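Local coordinates for protein Rv1989c (MbcT) (Mycobacterium tuberculosis, PDB 6FKG) that degrades NAD(+) by phosphorolysis as the toxin of a type II toxin-antitoxin pair, killing the cell unless its antitoxin MbcA blocks the active site, at residues D61-A73 with D174-T186. Sequence-based numbering, arbitrary orientation.
Sequences DSAQACMVEVERA and DLTPALYQELRAT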
loop_
_atom_site.group_PDB
_atom_site.type_symbol
_atom_site.label_atom_id
_atom_site.label_comp_id
_atom_site.label_asym_id
_atom_site.label_seq_id
_atom_site.Cartn_x
_atom_site.Cartn_y
_atom_site.Cartn_z
ATOM N N ASP B 61 34.700 6.052 -33.811
ATOM C CA ASP B 61 35.825 6.773 -34.424
ATOM C C ASP B 61 36.127 6.344 -35.863
ATOM O O ASP B 61 37.091 6.813 -36.472
ATOM C CB ASP B 61 37.106 6.631 -33.574
ATOM C CG ASP B 61 37.707 5.229 -33.618
ATOM O OD1 ASP B 61 36.974 4.243 -33.848
ATOM O OD2 ASP B 61 38.935 5.110 -33.419
ATOM N N SER B 62 35.309 5.457 -36.408
ATOM C CA SER B 62 35.409 5.095 -37.818
ATOM C C SER B 62 34.074 4.573 -38.306
ATOM O O SER B 62 33.251 4.122 -37.507
ATOM C CB SER B 62 36.483 4.028 -38.043
ATOM O OG SER B 62 36.050 2.764 -37.551
ATOM N N ALA B 63 33.859 4.608 -39.617
ATOM C CA ALA B 63 32.640 4.044 -40.177
ATOM C C ALA B 63 32.553 2.548 -39.858
ATOM O O ALA B 63 31.463 2.010 -39.611
ATOM C CB ALA B 63 32.586 4.278 -41.684
ATOM N N GLN B 64 33.706 1.884 -39.833
ATOM C CA GLN B 64 33.722 0.442 -39.565
ATOM C C GLN B 64 33.296 0.141 -38.133
ATOM O O GLN B 64 32.531 -0.794 -37.882
ATOM C CB GLN B 64 35.102 -0.155 -39.829
ATOM C CG GLN B 64 35.101 -1.656 -39.671
ATOM C CD GLN B 64 36.454 -2.201 -39.290
ATOM O OE1 GLN B 64 37.318 -2.397 -40.142
ATOM N NE2 GLN B 64 36.649 -2.447 -37.999
ATOM N N ALA B 65 33.790 0.934 -37.191
ATOM C CA ALA B 65 33.415 0.757 -35.792
ATOM C C ALA B 65 31.931 1.037 -35.599
ATOM O O ALA B 65 31.262 0.371 -34.802
ATOM C CB ALA B 65 34.250 1.656 -34.888
ATOM N N CYS B 66 31.428 2.029 -36.325
ATOM C CA CYS B 66 29.995 2.328 -36.299
ATOM C C CYS B 66 29.195 1.110 -36.782
ATOM O O CYS B 66 28.180 0.768 -36.176
ATOM C CB CYS B 66 29.674 3.544 -37.155
ATOM S SG CYS B 66 27.962 4.109 -36.947
ATOM N N MET B 67 29.664 0.447 -37.850
ATOM C CA MET B 67 28.937 -0.714 -38.395
ATOM C C MET B 67 28.893 -1.847 -37.381
ATOM O O MET B 67 27.900 -2.569 -37.276
ATOM C CB MET B 67 29.566 -1.222 -39.696
ATOM C CG MET B 67 29.472 -0.238 -40.885
ATOM S SD MET B 67 27.827 0.465 -41.179
ATOM C CE MET B 67 27.908 2.051 -40.324
ATOM N N VAL B 68 29.978 -2.010 -36.636
ATOM C CA VAL B 68 30.004 -3.015 -35.578
ATOM C C VAL B 68 28.904 -2.697 -34.545
ATOM O O VAL B 68 28.224 -3.597 -34.063
ATOM C CB VAL B 68 31.390 -3.085 -34.919
ATOM C CG1 VAL B 68 31.389 -4.053 -33.729
ATOM C CG2 VAL B 68 32.425 -3.517 -35.949
ATOM N N GLU B 69 28.695 -1.419 -34.233
ATOM C CA GLU B 69 27.636 -1.072 -33.280
ATOM C C GLU B 69 26.249 -1.320 -33.895
ATOM O O GLU B 69 25.319 -1.740 -33.195
ATOM C CB GLU B 69 27.776 0.377 -32.807
ATOM C CG GLU B 69 29.065 0.648 -31.995
ATOM C CD GLU B 69 29.212 -0.254 -30.774
ATOM O OE1 GLU B 69 28.198 -0.626 -30.142
ATOM O OE2 GLU B 69 30.357 -0.603 -30.442
ATOM N N VAL B 70 26.121 -1.125 -35.206
ATOM C CA VAL B 70 24.864 -1.455 -35.873
ATOM C C VAL B 70 24.567 -2.954 -35.703
ATOM O O VAL B 70 23.441 -3.347 -35.425
ATOM C CB VAL B 70 24.875 -1.089 -37.381
ATOM C CG1 VAL B 70 23.593 -1.581 -38.061
ATOM C CG2 VAL B 70 25.017 0.425 -37.574
ATOM N N GLU B 71 25.596 -3.785 -35.844
ATOM C CA GLU B 71 25.444 -5.227 -35.645
ATOM C C GLU B 71 24.990 -5.584 -34.230
ATOM O O GLU B 71 24.125 -6.443 -34.036
ATOM C CB GLU B 71 26.764 -5.953 -35.918
ATOM C CG GLU B 71 27.306 -5.777 -37.292
ATOM C CD GLU B 71 28.617 -6.546 -37.480
ATOM O OE1 GLU B 71 29.101 -7.182 -36.513
ATOM O OE2 GLU B 71 29.161 -6.509 -38.595
ATOM N N ARG B 72 25.631 -4.969 -33.240
ATOM C CA ARG B 72 25.298 -5.232 -31.843
ATOM C C ARG B 72 23.869 -4.817 -31.518
ATOM O O ARG B 72 23.178 -5.507 -30.775
ATOM C CB ARG B 72 26.271 -4.514 -30.908
ATOM C CG ARG B 72 27.708 -5.051 -31.004
ATOM C CD ARG B 72 28.639 -4.298 -30.047
ATOM N NE ARG B 72 28.374 -4.635 -28.652
ATOM C CZ ARG B 72 27.898 -3.788 -27.750
ATOM N NH1 ARG B 72 27.635 -2.531 -28.093
ATOM N NH2 ARG B 72 27.694 -4.207 -26.501
ATOM N N ALA B 73 23.427 -3.686 -32.058
ATOM C CA ALA B 73 22.044 -3.290 -31.853
ATOM C C ALA B 73 21.095 -4.268 -32.539
ATOM O O ALA B 73 20.082 -4.675 -31.965
ATOM C CB ALA B 73 21.817 -1.858 -32.358
ATOM N N ASP B 174 22.239 7.480 -46.857
ATOM C CA ASP B 174 21.357 6.369 -46.529
ATOM C C ASP B 174 22.177 5.141 -46.195
ATOM O O ASP B 174 23.061 4.744 -46.965
ATOM C CB ASP B 174 20.398 6.065 -47.670
ATOM C CG ASP B 174 19.403 7.191 -47.911
ATOM O OD1 ASP B 174 19.171 8.004 -46.993
ATOM O OD2 ASP B 174 18.838 7.240 -49.014
ATOM N N LEU B 175 21.900 4.541 -45.044
ATOM C CA LEU B 175 22.677 3.380 -44.613
ATOM C C LEU B 175 21.935 2.113 -45.009
ATOM O O LEU B 175 21.167 1.546 -44.236
ATOM C CB LEU B 175 22.944 3.419 -43.109
ATOM C CG LEU B 175 23.846 2.307 -42.546
ATOM C CD1 LEU B 175 25.232 2.266 -43.216
ATOM C CD2 LEU B 175 23.965 2.502 -41.044
ATOM N N THR B 176 22.176 1.697 -46.242
ATOM C CA THR B 176 21.555 0.513 -46.818
ATOM C C THR B 176 22.280 -0.744 -46.356
ATOM O O THR B 176 23.396 -0.660 -45.876
ATOM C CB THR B 176 21.587 0.598 -48.342
ATOM O OG1 THR B 176 22.954 0.688 -48.766
ATOM C CG2 THR B 176 20.822 1.838 -48.808
ATOM N N PRO B 177 21.643 -1.913 -46.490
ATOM C CA PRO B 177 22.379 -3.156 -46.221
ATOM C C PRO B 177 23.672 -3.249 -47.039
ATOM O O PRO B 177 24.693 -3.679 -46.499
ATOM C CB PRO B 177 21.383 -4.241 -46.629
ATOM C CG PRO B 177 20.040 -3.599 -46.327
ATOM C CD PRO B 177 20.205 -2.152 -46.710
ATOM N N ALA B 178 23.628 -2.839 -48.306
ATOM C CA ALA B 178 24.810 -2.878 -49.162
ATOM C C ALA B 178 25.928 -1.975 -48.626
ATOM O O ALA B 178 27.088 -2.377 -48.601
ATOM C CB ALA B 178 24.449 -2.487 -50.603
ATOM N N LEU B 179 25.584 -0.759 -48.198
ATOM C CA LEU B 179 26.600 0.165 -47.692
ATOM C C LEU B 179 27.210 -0.366 -46.411
ATOM O O LEU B 179 28.421 -0.271 -46.216
ATOM C CB LEU B 179 26.020 1.553 -47.427
ATOM C CG LEU B 179 27.059 2.587 -46.976
ATOM C CD1 LEU B 179 28.208 2.692 -47.978
ATOM C CD2 LEU B 179 26.393 3.951 -46.758
ATOM N N TYR B 180 26.356 -0.896 -45.536
ATOM C CA TYR B 180 26.820 -1.503 -44.291
ATOM C C TYR B 180 27.897 -2.550 -44.580
ATOM O O TYR B 180 28.948 -2.573 -43.960
ATOM C CB TYR B 180 25.651 -2.142 -43.530
ATOM C CG TYR B 180 26.092 -3.282 -42.662
ATOM C CD1 TYR B 180 25.986 -4.594 -43.106
ATOM C CD2 TYR B 180 26.654 -3.057 -41.414
ATOM C CE1 TYR B 180 26.423 -5.637 -42.344
ATOM C CE2 TYR B 180 27.104 -4.123 -40.635
ATOM C CZ TYR B 180 26.977 -5.407 -41.111
ATOM O OH TYR B 180 27.408 -6.493 -40.374
ATOM N N GLN B 181 27.626 -3.429 -45.530
ATOM C CA GLN B 181 28.574 -4.503 -45.824
ATOM C C GLN B 181 29.870 -3.955 -46.395
ATOM O O GLN B 181 30.960 -4.460 -46.114
ATOM C CB GLN B 181 27.947 -5.506 -46.784
ATOM C CG GLN B 181 26.689 -6.120 -46.223
ATOM C CD GLN B 181 26.144 -7.238 -47.087
ATOM O OE1 GLN B 181 25.985 -7.082 -48.298
ATOM N NE2 GLN B 181 25.852 -8.376 -46.466
ATOM N N GLU B 182 29.734 -2.909 -47.198
ATOM C CA GLU B 182 30.877 -2.240 -47.784
ATOM C C GLU B 182 31.737 -1.598 -46.694
ATOM O O GLU B 182 32.949 -1.815 -46.639
ATOM C CB GLU B 182 30.391 -1.202 -48.784
ATOM C CG GLU B 182 31.455 -0.468 -49.542
ATOM C CD GLU B 182 30.837 0.570 -50.443
ATOM O OE1 GLU B 182 29.826 0.248 -51.103
ATOM O OE2 GLU B 182 31.324 1.715 -50.455
ATOM N N LEU B 183 31.101 -0.834 -45.809
ATOM C CA LEU B 183 31.834 -0.158 -44.740
ATOM C C LEU B 183 32.375 -1.126 -43.690
ATOM O O LEU B 183 33.418 -0.874 -43.091
ATOM C CB LEU B 183 30.950 0.888 -44.073
ATOM C CG LEU B 183 30.543 2.009 -45.030
ATOM C CD1 LEU B 183 29.573 2.980 -44.354
ATOM C CD2 LEU B 183 31.788 2.735 -45.527
ATOM N N ARG B 184 31.670 -2.233 -43.478
ATOM C CA ARG B 184 32.080 -3.217 -42.483
ATOM C C ARG B 184 33.399 -3.861 -42.903
ATOM O O ARG B 184 34.220 -4.241 -42.072
ATOM C CB ARG B 184 30.977 -4.261 -42.303
ATOM C CG ARG B 184 31.241 -5.333 -41.276
ATOM C CD ARG B 184 31.364 -4.788 -39.866
ATOM N NE ARG B 184 31.591 -5.882 -38.920
ATOM C CZ ARG B 184 32.786 -6.375 -38.624
ATOM N NH1 ARG B 184 33.875 -5.871 -39.196
ATOM N NH2 ARG B 184 32.895 -7.371 -37.756
ATOM N N ALA B 185 33.598 -3.949 -44.211
ATOM C CA ALA B 185 34.784 -4.583 -44.780
ATOM C C ALA B 185 35.952 -3.608 -44.887
ATOM O O ALA B 185 37.057 -3.880 -44.402
ATOM C CB ALA B 185 34.452 -5.146 -46.140
ATOM N N THR B 186 35.688 -2.467 -45.522
ATOM C CA THR B 186 36.718 -1.487 -45.862
ATOM C C THR B 186 37.119 -0.625 -44.665
ATOM O O THR B 186 36.967 -1.020 -43.508
ATOM C CB THR B 186 36.251 -0.564 -47.020
ATOM O OG1 THR B 186 35.197 0.297 -46.557
ATOM C CG2 THR B 186 35.753 -1.396 -48.216
ATOM O OXT THR B 186 37.623 0.487 -44.833
#
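M67 carries most of the apolar contact between helix 63-73 and helix 177-185, and the pair is a worked example of two helices joined by an apolar core built round one methionine, with a polar cluster beside it. The axes come within 8.0 Å and cross at -124°. Bent at chi2 (-49°), the M67 side chain carries SD to the edge of the Y180 ring, a Met-aromatic contact with SD 3.7 Å from Y180 CD2. SD also meets L175 CD1, and CE sits against both L175 methyls, tip to tip, while M67 CG packs on L183 CB at 3.7 Å. V70 CG2 on L175 CD2 and A63 CB on L183 CD2 border this core more loosely, both at 4.2 Å.

Beside it, E71 OE2 receives two donors, Y180 OH and, in a salt bridge, R184 NE; both distances, 2.5 Å, are unusually short and uncertain in detail. NE approaches from above the carboxylate plane, yet OE2 lies near the guanidinium plane. V68 CG2 covers one guanidinium face, 3.9 Å above its centre.

Toward the C-terminus of helix 177-185 the packing thins: Q64 lies along the backbone, its CG 3.6 Å from R184 O, and T186 is exposed and poorly ordered.

L91 of strand 89-103 touches both M67 and L183, helix 81-84 and L85 touch Y180, and Y28 of strand 19-30 meets V70; the two helices thus pack together against strand 89-103.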